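Endoglucanase E (Clostridium thermocellum, PDB 2WAO) probably deacetylates plant cell-wall polysaccharides through a family 2 carbohydrate esterase domain of an endo-1,4-beta-glucanase, and binds cello-oligosaccharides at the same site. Local coordinates at residues Lys233-Ile244 against Cys272-Cys283. Residues are numbered along the deposited sequence; the frame is centred on the assembly and turned at random.
Sequences KTKFVTAYKNLI and CRSYVTEVVNDC
Lys233 lies across the ring of Tyr275 where helices 233-244 and 272-283 of the SGNH-hydrolase alpha/beta fold pack together, their segment axes 9.6 Å apart at closest approach and crossing at -45°. Both helices cover the parallel sheet: Tyr240 and Ile244 from one, Val276 from the other, reach strand 255-260. From its root, Lys233 CB rests 3.5 Å from Tyr275 CZ and close to the phenol oxygen. CG then makes a CH-pi contact over one face, 3.6 Å from the centre of the Tyr275 ring, and CD leaves past Tyr275 CE1. CE passes both carboxylate oxygens of Glu278, and NZ ends in a salt bridge on the syn side of Glu278 OE1, 2.9 Å away but 22° out of the carboxylate plane. The chain can span ring and carboxylate because it is fully extended, with CG anti to the backbone N (chi1 -176°). Farther along, Val279 is a knob in the hole formed by Val237, Tyr240, Lys241 and Ile244. Its CG2 meets Val237 CG1, whereas Val279 CG1 is pressed tightly against Ile244 CD1 at 3.4 Å. Val276 CG2 touches the Phe236 ring at its edge, 3.8 Å from Phe236 CE2. Flanking the knob, Lys241 NZ forms a second salt bridge with Asp282 OD2, its modelled 2.5 Å doubtfully short, while Asp282 OD1 pairs with Arg285 NH2.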
# COMPACT_ATOMS: atom_id res chain seq x y z
N LYS A 233 16.05 -18.56 -12.35
CA LYS A 233 15.04 -18.16 -13.34
C LYS A 233 13.74 -18.99 -13.28
O LYS A 233 12.66 -18.43 -13.19
CB LYS A 233 15.57 -18.18 -14.75
CG LYS A 233 14.54 -17.67 -15.76
CD LYS A 233 15.07 -17.68 -17.18
CE LYS A 233 14.01 -17.12 -18.13
NZ LYS A 233 14.60 -16.94 -19.49
N THR A 234 13.86 -20.32 -13.38
CA THR A 234 12.64 -21.13 -13.39
C THR A 234 11.77 -20.92 -12.13
O THR A 234 10.54 -20.77 -12.24
CB THR A 234 12.98 -22.64 -13.63
OG1 THR A 234 13.69 -22.74 -14.88
CG2 THR A 234 11.72 -23.44 -13.76
N LYS A 235 12.44 -20.86 -10.99
CA LYS A 235 11.82 -20.67 -9.69
C LYS A 235 11.06 -19.33 -9.65
O LYS A 235 9.89 -19.27 -9.29
CB LYS A 235 12.88 -20.71 -8.60
CG LYS A 235 12.32 -20.61 -7.19
CD LYS A 235 13.40 -20.75 -6.06
CE LYS A 235 12.72 -21.19 -4.75
NZ LYS A 235 13.46 -20.81 -3.49
N PHE A 236 11.76 -18.28 -10.05
CA PHE A 236 11.19 -16.92 -10.08
C PHE A 236 10.00 -16.76 -11.07
O PHE A 236 8.94 -16.21 -10.71
CB PHE A 236 12.29 -15.87 -10.35
CG PHE A 236 11.75 -14.44 -10.33
CD1 PHE A 236 11.64 -13.75 -9.13
CD2 PHE A 236 11.31 -13.84 -11.50
CE1 PHE A 236 11.13 -12.44 -9.09
CE2 PHE A 236 10.79 -12.54 -11.49
CZ PHE A 236 10.70 -11.85 -10.30
N VAL A 237 10.19 -17.22 -12.31
CA VAL A 237 9.17 -17.13 -13.32
C VAL A 237 7.95 -17.94 -12.89
O VAL A 237 6.82 -17.46 -12.99
CB VAL A 237 9.71 -17.55 -14.69
CG1 VAL A 237 8.52 -17.73 -15.71
CG2 VAL A 237 10.70 -16.45 -15.21
N THR A 238 8.17 -19.15 -12.39
CA THR A 238 7.02 -19.97 -11.92
C THR A 238 6.27 -19.29 -10.74
O THR A 238 5.05 -19.32 -10.71
CB THR A 238 7.49 -21.42 -11.60
OG1 THR A 238 7.97 -22.02 -12.81
CG2 THR A 238 6.33 -22.26 -11.06
N ALA A 239 7.01 -18.70 -9.81
CA ALA A 239 6.47 -18.03 -8.63
C ALA A 239 5.64 -16.83 -9.08
O ALA A 239 4.56 -16.58 -8.55
CB ALA A 239 7.62 -17.60 -7.66
N TYR A 240 6.17 -16.07 -10.06
CA TYR A 240 5.47 -14.89 -10.54
C TYR A 240 4.17 -15.31 -11.24
O TYR A 240 3.11 -14.76 -10.96
CB TYR A 240 6.39 -14.04 -11.46
CG TYR A 240 6.03 -12.54 -11.46
CD1 TYR A 240 6.98 -11.58 -11.12
CD2 TYR A 240 4.74 -12.10 -11.80
CE1 TYR A 240 6.68 -10.23 -11.10
CE2 TYR A 240 4.42 -10.72 -11.76
CZ TYR A 240 5.39 -9.80 -11.41
OH TYR A 240 5.07 -8.45 -11.39
N LYS A 241 4.25 -16.32 -12.12
CA LYS A 241 3.07 -16.89 -12.76
C LYS A 241 2.03 -17.40 -11.74
O LYS A 241 0.85 -17.17 -11.94
CB LYS A 241 3.45 -18.00 -13.76
CG LYS A 241 4.18 -17.43 -14.96
CD LYS A 241 4.64 -18.52 -15.90
CE LYS A 241 5.15 -17.94 -17.23
NZ LYS A 241 5.60 -19.00 -18.22
N ASN A 242 2.48 -18.05 -10.68
CA ASN A 242 1.59 -18.54 -9.61
C ASN A 242 0.78 -17.39 -9.02
O ASN A 242 -0.43 -17.50 -8.79
CB ASN A 242 2.43 -19.14 -8.48
CG ASN A 242 2.88 -20.56 -8.76
OD1 ASN A 242 2.33 -21.26 -9.62
ND2 ASN A 242 3.88 -21.00 -8.00
N LEU A 243 1.49 -16.27 -8.78
CA LEU A 243 0.87 -15.08 -8.18
C LEU A 243 -0.19 -14.50 -9.14
O LEU A 243 -1.32 -14.27 -8.72
CB LEU A 243 1.93 -14.01 -7.79
CG LEU A 243 1.31 -12.70 -7.29
CD1 LEU A 243 0.38 -12.95 -6.05
CD2 LEU A 243 2.41 -11.66 -7.06
N ILE A 244 0.15 -14.37 -10.41
CA ILE A 244 -0.80 -13.83 -11.40
C ILE A 244 -2.03 -14.74 -11.51
O ILE A 244 -3.16 -14.25 -11.58
CB ILE A 244 -0.11 -13.67 -12.78
CG1 ILE A 244 0.96 -12.55 -12.73
CG2 ILE A 244 -1.18 -13.30 -13.88
CD1 ILE A 244 1.83 -12.45 -14.02
N CYS A 272 15.87 -9.28 -13.75
CA CYS A 272 14.47 -9.05 -13.33
C CYS A 272 13.59 -8.57 -14.52
O CYS A 272 12.49 -9.10 -14.75
CB CYS A 272 14.40 -8.08 -12.14
SG CYS A 272 12.78 -8.23 -11.31
N ARG A 273 14.08 -7.60 -15.28
CA ARG A 273 13.36 -7.15 -16.46
C ARG A 273 13.13 -8.30 -17.44
O ARG A 273 12.03 -8.47 -17.92
CB ARG A 273 14.10 -5.99 -17.13
CG ARG A 273 13.32 -5.33 -18.30
CD ARG A 273 14.03 -4.02 -18.74
NE ARG A 273 15.47 -4.19 -18.83
CZ ARG A 273 16.39 -3.40 -18.29
NH1 ARG A 273 16.10 -2.28 -17.63
NH2 ARG A 273 17.65 -3.73 -18.47
N SER A 274 14.19 -9.06 -17.74
CA SER A 274 14.04 -10.19 -18.65
C SER A 274 12.96 -11.17 -18.14
O SER A 274 12.10 -11.60 -18.90
CB SER A 274 15.40 -10.91 -18.79
OG SER A 274 15.29 -11.99 -19.71
N TYR A 275 13.03 -11.52 -16.86
CA TYR A 275 12.12 -12.56 -16.31
C TYR A 275 10.65 -12.09 -16.25
O TYR A 275 9.76 -12.83 -16.71
CB TYR A 275 12.57 -13.04 -14.93
CG TYR A 275 13.94 -13.68 -14.87
CD1 TYR A 275 14.68 -13.96 -16.02
CD2 TYR A 275 14.49 -13.99 -13.62
CE1 TYR A 275 15.97 -14.53 -15.92
CE2 TYR A 275 15.77 -14.53 -13.52
CZ TYR A 275 16.47 -14.83 -14.68
OH TYR A 275 17.74 -15.38 -14.53
N VAL A 276 10.41 -10.88 -15.74
CA VAL A 276 9.04 -10.32 -15.63
C VAL A 276 8.46 -10.08 -17.03
O VAL A 276 7.27 -10.34 -17.25
CB VAL A 276 9.00 -9.07 -14.73
CG1 VAL A 276 7.57 -8.41 -14.67
CG2 VAL A 276 9.52 -9.43 -13.27
N THR A 277 9.26 -9.61 -18.01
CA THR A 277 8.64 -9.39 -19.32
C THR A 277 8.34 -10.76 -19.94
O THR A 277 7.38 -10.88 -20.70
CB THR A 277 9.52 -8.54 -20.29
OG1 THR A 277 10.80 -9.18 -20.41
CG2 THR A 277 9.70 -7.09 -19.78
N GLU A 278 9.14 -11.78 -19.62
CA GLU A 278 8.85 -13.15 -20.11
C GLU A 278 7.51 -13.62 -19.53
O GLU A 278 6.66 -14.18 -20.25
CB GLU A 278 9.98 -14.12 -19.76
CG GLU A 278 9.75 -15.54 -20.27
CD GLU A 278 11.01 -16.41 -20.16
OE1 GLU A 278 12.10 -15.98 -20.67
OE2 GLU A 278 10.90 -17.51 -19.54
N VAL A 279 7.31 -13.37 -18.25
CA VAL A 279 6.04 -13.69 -17.57
C VAL A 279 4.86 -13.03 -18.28
O VAL A 279 3.87 -13.70 -18.62
CB VAL A 279 6.10 -13.35 -16.05
CG1 VAL A 279 4.71 -13.42 -15.46
CG2 VAL A 279 7.08 -14.30 -15.31
N VAL A 280 4.96 -11.72 -18.55
CA VAL A 280 3.87 -10.99 -19.18
C VAL A 280 3.61 -11.52 -20.60
O VAL A 280 2.46 -11.78 -20.97
CB VAL A 280 4.12 -9.44 -19.19
CG1 VAL A 280 3.12 -8.74 -20.02
CG2 VAL A 280 4.12 -8.86 -17.76
N ASN A 281 4.66 -11.63 -21.40
CA ASN A 281 4.52 -12.17 -22.75
C ASN A 281 3.91 -13.59 -22.76
O ASN A 281 3.12 -13.86 -23.63
CB ASN A 281 5.86 -12.15 -23.49
CG ASN A 281 6.28 -10.73 -23.89
OD1 ASN A 281 7.45 -10.38 -23.82
ND2 ASN A 281 5.33 -9.94 -24.31
N ASP A 282 4.30 -14.46 -21.83
CA ASP A 282 3.72 -15.82 -21.73
C ASP A 282 2.24 -15.74 -21.36
O ASP A 282 1.41 -16.46 -21.93
CB ASP A 282 4.43 -16.65 -20.65
CG ASP A 282 5.82 -17.14 -21.07
OD1 ASP A 282 6.25 -16.82 -22.21
OD2 ASP A 282 6.48 -17.85 -20.25
N CYS A 283 1.88 -14.91 -20.38
CA CYS A 283 0.45 -14.75 -20.05
C CYS A 283 -0.32 -14.29 -21.27
O CYS A 283 -1.41 -14.80 -21.55
CB CYS A 283 0.19 -13.77 -18.88
SG CYS A 283 0.81 -14.40 -17.27